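Local coordinates for ficolin-3 (Homo sapiens, PDB 2J5Z), which probably recognises sugars on microbial surfaces in innate immunity, and binds galactose through its fibrinogen-like domain, at residues 15-29 with 40-53. Numbering follows the deposited sequence.
Sequences CRELLSQGATLSGWY and PVFCDMDTEGGGWL
Val-41 and Tyr-29 form an antiparallel hydrogen-bonded pair, Val-41 N bonding to Tyr-29 O and Tyr-29 N to Val-41 O, the latter at 2.8 Å. Next along the strand, Phe-42 meets Trp-28 across a non-hydrogen-bonded pair: its CB stands over the indole, 3.9 Å from the centroid of the six-membered ring, while its ring turns an edge to the five-membered ring in a T-shaped stack, planes at 73°. Phe-42 CG lies anti to the backbone N (chi1 -172°), which carries the ring over Gly-27, CE1 to Gly-27 CA 3.4 Å. On the other face, Cys-43 SG bonds covalently to Cys-15 SG (2.1 Å), tying the first turn of helix 15-20 to the hairpin. Met-45 N-H donates to Ser-26 OG (2.8 Å from N to OG); its chain, bent at chi2 (-51°), tucks CE between Cys-15 O and Ala-23 O, each 3.4 Å away. Gly-51, in a G1 bulge opposite Asp-44, lets the backbone approach Arg-16, CA to CA 4.0 Å. The hairpin 28-32/38-44 thus carries helix 15-20 on one face, continues through strand 52-58 into the main sheet, and borders a second subunit, whose strand pairs in parallel with Leu-25 and Ser-26.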
loop_
_atom_site.group_PDB
_atom_site.type_symbol
_atom_site.label_atom_id
_atom_site.label_comp_id
_atom_site.label_asym_id
_atom_site.label_seq_id
_atom_site.Cartn_x
_atom_site.Cartn_y
_atom_site.Cartn_z
ATOM N N CYS A 15 13.320 -9.738 -9.752
ATOM C CA CYS A 15 13.528 -8.554 -8.913
ATOM C C CYS A 15 14.988 -8.112 -8.906
ATOM O O CYS A 15 15.276 -6.919 -8.721
ATOM C CB CYS A 15 13.018 -8.780 -7.484
ATOM S SG CYS A 15 11.220 -8.963 -7.354
ATOM N N ARG A 16 15.909 -9.046 -9.123
ATOM C CA ARG A 16 17.332 -8.686 -9.171
ATOM C C ARG A 16 17.599 -7.742 -10.329
ATOM O O ARG A 16 18.360 -6.787 -10.196
ATOM C CB ARG A 16 18.245 -9.902 -9.324
ATOM C CG ARG A 16 17.927 -11.076 -8.456
ATOM C CD ARG A 16 18.947 -12.192 -8.690
ATOM N NE ARG A 16 20.105 -12.030 -7.817
ATOM C CZ ARG A 16 20.834 -13.037 -7.342
ATOM N NH1 ARG A 16 20.525 -14.290 -7.652
ATOM N NH2 ARG A 16 21.863 -12.794 -6.541
ATOM N N GLU A 17 16.968 -8.010 -11.469
ATOM C CA GLU A 17 17.153 -7.184 -12.657
ATOM C C GLU A 17 16.580 -5.780 -12.480
ATOM O O GLU A 17 17.151 -4.803 -12.969
ATOM C CB GLU A 17 16.558 -7.865 -13.898
ATOM C CG GLU A 17 17.435 -8.979 -14.449
ATOM C CD GLU A 17 16.867 -9.640 -15.694
ATOM O OE1 GLU A 17 15.813 -9.190 -16.197
ATOM O OE2 GLU A 17 17.482 -10.615 -16.174
ATOM N N LEU A 18 15.452 -5.683 -11.781
ATOM C CA LEU A 18 14.855 -4.397 -11.474
ATOM C C LEU A 18 15.806 -3.603 -10.586
ATOM O O LEU A 18 16.029 -2.418 -10.823
ATOM C CB LEU A 18 13.495 -4.572 -10.776
ATOM C CG LEU A 18 12.344 -4.808 -11.757
ATOM C CD1 LEU A 18 11.125 -5.407 -11.049
ATOM C CD2 LEU A 18 12.000 -3.496 -12.460
ATOM N N LEU A 19 16.361 -4.270 -9.577
ATOM C CA LEU A 19 17.278 -3.619 -8.644
ATOM C C LEU A 19 18.515 -3.122 -9.377
ATOM O O LEU A 19 18.945 -1.974 -9.191
ATOM C CB LEU A 19 17.672 -4.563 -7.508
ATOM C CG LEU A 19 18.688 -4.051 -6.464
ATOM C CD1 LEU A 19 18.299 -2.694 -5.887
ATOM C CD2 LEU A 19 18.868 -5.060 -5.344
ATOM N N SER A 20 19.091 -3.990 -10.200
ATOM C CA SER A 20 20.279 -3.635 -10.969
ATOM C C SER A 20 20.007 -2.390 -11.808
ATOM O O SER A 20 20.873 -1.527 -11.968
ATOM C CB SER A 20 20.706 -4.808 -11.857
ATOM O OG SER A 20 22.038 -4.651 -12.318
ATOM N N GLN A 21 18.787 -2.291 -12.322
ATOM C CA GLN A 21 18.402 -1.168 -13.175
ATOM C C GLN A 21 18.151 0.126 -12.398
ATOM O O GLN A 21 17.956 1.187 -13.002
ATOM C CB GLN A 21 17.168 -1.520 -13.999
ATOM C CG GLN A 21 17.465 -2.367 -15.215
ATOM C CD GLN A 21 16.205 -2.891 -15.883
ATOM O OE1 GLN A 21 15.086 -2.529 -15.500
ATOM N NE2 GLN A 21 16.380 -3.754 -16.879
ATOM N N GLY A 22 18.134 0.042 -11.069
ATOM C CA GLY A 22 17.975 1.232 -10.229
ATOM C C GLY A 22 16.695 1.314 -9.403
ATOM O O GLY A 22 16.423 2.346 -8.776
ATOM N N ALA A 23 15.903 0.242 -9.399
ATOM C CA ALA A 23 14.674 0.219 -8.608
ATOM C C ALA A 23 15.005 -0.231 -7.195
ATOM O O ALA A 23 15.039 -1.424 -6.897
ATOM C CB ALA A 23 13.627 -0.701 -9.251
ATOM N N THR A 24 15.256 0.739 -6.323
ATOM C CA THR A 24 15.806 0.452 -4.999
ATOM C C THR A 24 14.815 0.434 -3.838
ATOM O O THR A 24 15.202 0.118 -2.702
ATOM C CB THR A 24 16.901 1.463 -4.657
ATOM O OG1 THR A 24 16.383 2.776 -4.872
ATOM C CG2 THR A 24 18.111 1.259 -5.546
ATOM N N LEU A 25 13.553 0.767 -4.094
ATOM C CA LEU A 25 12.540 0.725 -3.036
ATOM C C LEU A 25 11.699 -0.548 -3.118
ATOM O O LEU A 25 11.128 -0.848 -4.166
ATOM C CB LEU A 25 11.622 1.947 -3.132
ATOM C CG LEU A 25 11.999 3.211 -2.338
ATOM C CD1 LEU A 25 13.478 3.332 -2.026
ATOM C CD2 LEU A 25 11.435 4.506 -2.947
ATOM N N SER A 26 11.600 -1.286 -2.021
ATOM C CA SER A 26 10.730 -2.469 -2.020
ATOM C C SER A 26 9.288 -2.110 -2.348
ATOM O O SER A 26 8.797 -1.045 -1.966
ATOM C CB SER A 26 10.788 -3.174 -0.663
ATOM O OG SER A 26 12.128 -3.479 -0.332
ATOM N N GLY A 27 8.588 -2.976 -3.079
ATOM C CA GLY A 27 7.194 -2.686 -3.367
ATOM C C GLY A 27 6.727 -3.496 -4.559
ATOM O O GLY A 27 7.416 -4.421 -4.988
ATOM N N TRP A 28 5.588 -3.109 -5.116
ATOM C CA TRP A 28 4.974 -3.867 -6.223
ATOM C C TRP A 28 5.507 -3.415 -7.588
ATOM O O TRP A 28 5.516 -2.219 -7.915
ATOM C CB TRP A 28 3.444 -3.786 -6.139
ATOM C CG TRP A 28 2.951 -4.545 -4.945
ATOM C CD1 TRP A 28 2.777 -4.065 -3.676
ATOM C CD2 TRP A 28 2.642 -5.943 -4.894
ATOM N NE1 TRP A 28 2.363 -5.078 -2.842
ATOM C CE2 TRP A 28 2.267 -6.239 -3.563
ATOM C CE3 TRP A 28 2.609 -6.964 -5.852
ATOM C CZ2 TRP A 28 1.897 -7.523 -3.159
ATOM C CZ3 TRP A 28 2.232 -8.240 -5.452
ATOM C CH2 TRP A 28 1.874 -8.507 -4.117
ATOM N N TYR A 29 5.969 -4.384 -8.371
ATOM C CA TYR A 29 6.541 -4.133 -9.685
ATOM C C TYR A 29 5.969 -5.148 -10.658
ATOM O O TYR A 29 5.565 -6.217 -10.253
ATOM C CB TYR A 29 8.046 -4.334 -9.662
ATOM C CG TYR A 29 8.803 -3.283 -8.883
ATOM C CD1 TYR A 29 9.318 -2.168 -9.517
ATOM C CD2 TYR A 29 8.990 -3.413 -7.513
ATOM C CE1 TYR A 29 10.020 -1.196 -8.809
ATOM C CE2 TYR A 29 9.682 -2.456 -6.795
ATOM C CZ TYR A 29 10.191 -1.351 -7.455
ATOM O OH TYR A 29 10.872 -0.388 -6.750
ATOM N N PRO A 40 2.185 -8.657 -11.616
ATOM C CA PRO A 40 2.605 -7.845 -10.463
ATOM C C PRO A 40 3.204 -8.741 -9.384
ATOM O O PRO A 40 2.639 -9.790 -9.062
ATOM C CB PRO A 40 1.288 -7.234 -9.953
ATOM C CG PRO A 40 0.279 -7.502 -11.044
ATOM C CD PRO A 40 0.721 -8.749 -11.703
ATOM N N VAL A 41 4.333 -8.321 -8.818
ATOM C CA VAL A 41 4.994 -9.075 -7.757
ATOM C C VAL A 41 5.573 -8.082 -6.769
ATOM O O VAL A 41 5.853 -6.938 -7.135
ATOM C CB VAL A 41 6.192 -9.919 -8.288
ATOM C CG1 VAL A 41 5.727 -10.922 -9.354
ATOM C CG2 VAL A 41 7.257 -8.998 -8.833
ATOM N N PHE A 42 5.752 -8.526 -5.529
ATOM C CA PHE A 42 6.411 -7.707 -4.511
ATOM C C PHE A 42 7.889 -8.002 -4.488
ATOM O O PHE A 42 8.289 -9.147 -4.246
ATOM C CB PHE A 42 5.820 -7.950 -3.123
ATOM C CG PHE A 42 6.342 -6.997 -2.089
ATOM C CD1 PHE A 42 5.697 -5.783 -1.862
ATOM C CD2 PHE A 42 7.488 -7.293 -1.371
ATOM C CE1 PHE A 42 6.179 -4.887 -0.925
ATOM C CE2 PHE A 42 7.987 -6.386 -0.426
ATOM C CZ PHE A 42 7.316 -5.187 -0.207
ATOM N N CYS A 43 8.700 -6.978 -4.760
ATOM C CA CYS A 43 10.156 -7.121 -4.706
ATOM C C CYS A 43 10.663 -6.522 -3.409
ATOM O O CYS A 43 10.350 -5.368 -3.098
ATOM C CB CYS A 43 10.814 -6.376 -5.854
ATOM S SG CYS A 43 10.470 -7.050 -7.495
ATOM N N ASP A 44 11.425 -7.305 -2.655
ATOM C CA ASP A 44 12.101 -6.764 -1.472
ATOM C C ASP A 44 13.484 -6.352 -1.936
ATOM O O ASP A 44 14.308 -7.196 -2.285
ATOM C CB ASP A 44 12.172 -7.806 -0.355
ATOM C CG ASP A 44 12.910 -7.301 0.877
ATOM O OD1 ASP A 44 13.785 -6.423 0.739
ATOM O OD2 ASP A 44 12.610 -7.795 1.988
ATOM N N MET A 45 13.731 -5.048 -1.956
ATOM C CA MET A 45 14.969 -4.521 -2.506
ATOM C C MET A 45 15.990 -4.193 -1.423
ATOM O O MET A 45 17.023 -3.594 -1.708
ATOM C CB MET A 45 14.686 -3.263 -3.324
ATOM C CG MET A 45 13.740 -3.482 -4.520
ATOM S SD MET A 45 14.298 -4.872 -5.526
ATOM C CE MET A 45 13.560 -4.431 -7.109
ATOM N N ASP A 46 15.716 -4.602 -0.186
ATOM C CA ASP A 46 16.545 -4.170 0.946
ATOM C C ASP A 46 17.132 -5.298 1.807
ATOM O O ASP A 46 18.300 -5.236 2.199
ATOM C CB ASP A 46 15.780 -3.166 1.817
ATOM C CG ASP A 46 16.703 -2.188 2.531
ATOM O OD1 ASP A 46 17.917 -2.478 2.618
ATOM O OD2 ASP A 46 16.219 -1.132 2.990
ATOM N N THR A 47 16.337 -6.319 2.112
ATOM C CA THR A 47 16.824 -7.409 2.945
ATOM C C THR A 47 17.876 -8.263 2.256
ATOM O O THR A 47 17.680 -8.725 1.131
ATOM C CB THR A 47 15.681 -8.282 3.510
ATOM O OG1 THR A 47 15.346 -9.306 2.575
ATOM C CG2 THR A 47 14.467 -7.435 3.819
ATOM N N GLU A 48 19.011 -8.438 2.932
ATOM C CA GLU A 48 20.049 -9.359 2.481
ATOM C C GLU A 48 20.591 -8.985 1.104
ATOM O O GLU A 48 20.919 -9.854 0.297
ATOM C CB GLU A 48 19.493 -10.784 2.446
ATOM C CG GLU A 48 20.507 -11.868 2.732
ATOM C CD GLU A 48 20.529 -12.257 4.193
ATOM O OE1 GLU A 48 20.759 -11.371 5.050
ATOM O OE2 GLU A 48 20.312 -13.456 4.482
ATOM N N GLY A 49 20.679 -7.693 0.827
ATOM C CA GLY A 49 21.239 -7.247 -0.437
ATOM C C GLY A 49 20.188 -6.909 -1.475
ATOM O O GLY A 49 20.489 -6.266 -2.479
ATOM N N GLY A 50 18.953 -7.339 -1.235
ATOM C CA GLY A 50 17.837 -6.987 -2.115
ATOM C C GLY A 50 17.709 -7.882 -3.336
ATOM O O GLY A 50 18.596 -8.690 -3.627
ATOM N N GLY A 51 16.596 -7.734 -4.048
ATOM C CA GLY A 51 16.330 -8.513 -5.264
ATOM C C GLY A 51 15.473 -9.750 -5.030
ATOM O O GLY A 51 15.454 -10.672 -5.860
ATOM N N TRP A 52 14.753 -9.769 -3.916
ATOM C CA TRP A 52 13.918 -10.925 -3.554
ATOM C C TRP A 52 12.478 -10.794 -4.031
ATOM O O TRP A 52 11.829 -9.790 -3.781
ATOM C CB TRP A 52 13.882 -11.115 -2.044
ATOM C CG TRP A 52 15.206 -11.439 -1.423
ATOM C CD1 TRP A 52 16.102 -10.557 -0.891
ATOM C CD2 TRP A 52 15.755 -12.739 -1.229
ATOM N NE1 TRP A 52 17.182 -11.224 -0.395
ATOM C CE2 TRP A 52 17.000 -12.570 -0.584
ATOM C CE3 TRP A 52 15.325 -14.028 -1.539
ATOM C CZ2 TRP A 52 17.816 -13.644 -0.249
ATOM C CZ3 TRP A 52 16.150 -15.103 -1.213
ATOM C CH2 TRP A 52 17.377 -14.900 -0.570
ATOM N N LEU A 53 11.971 -11.836 -4.686
ATOM C CA LEU A 53 10.574 -11.871 -5.093
ATOM C C LEU A 53 9.789 -12.540 -3.968
ATOM O O LEU A 53 9.956 -13.728 -3.707
ATOM C CB LEU A 53 10.423 -12.669 -6.396
ATOM C CG LEU A 53 9.157 -12.475 -7.231
ATOM C CD1 LEU A 53 9.360 -13.139 -8.603
ATOM C CD2 LEU A 53 7.925 -13.026 -6.497
HETATM O O HOH W 1 14.338 -11.920 -7.934
HETATM O O HOH W 2 15.983 -0.933 -0.195
HETATM O O HOH W 3 17.564 -0.793 -2.056
HETATM O O HOH W 4 12.065 -3.911 2.234
#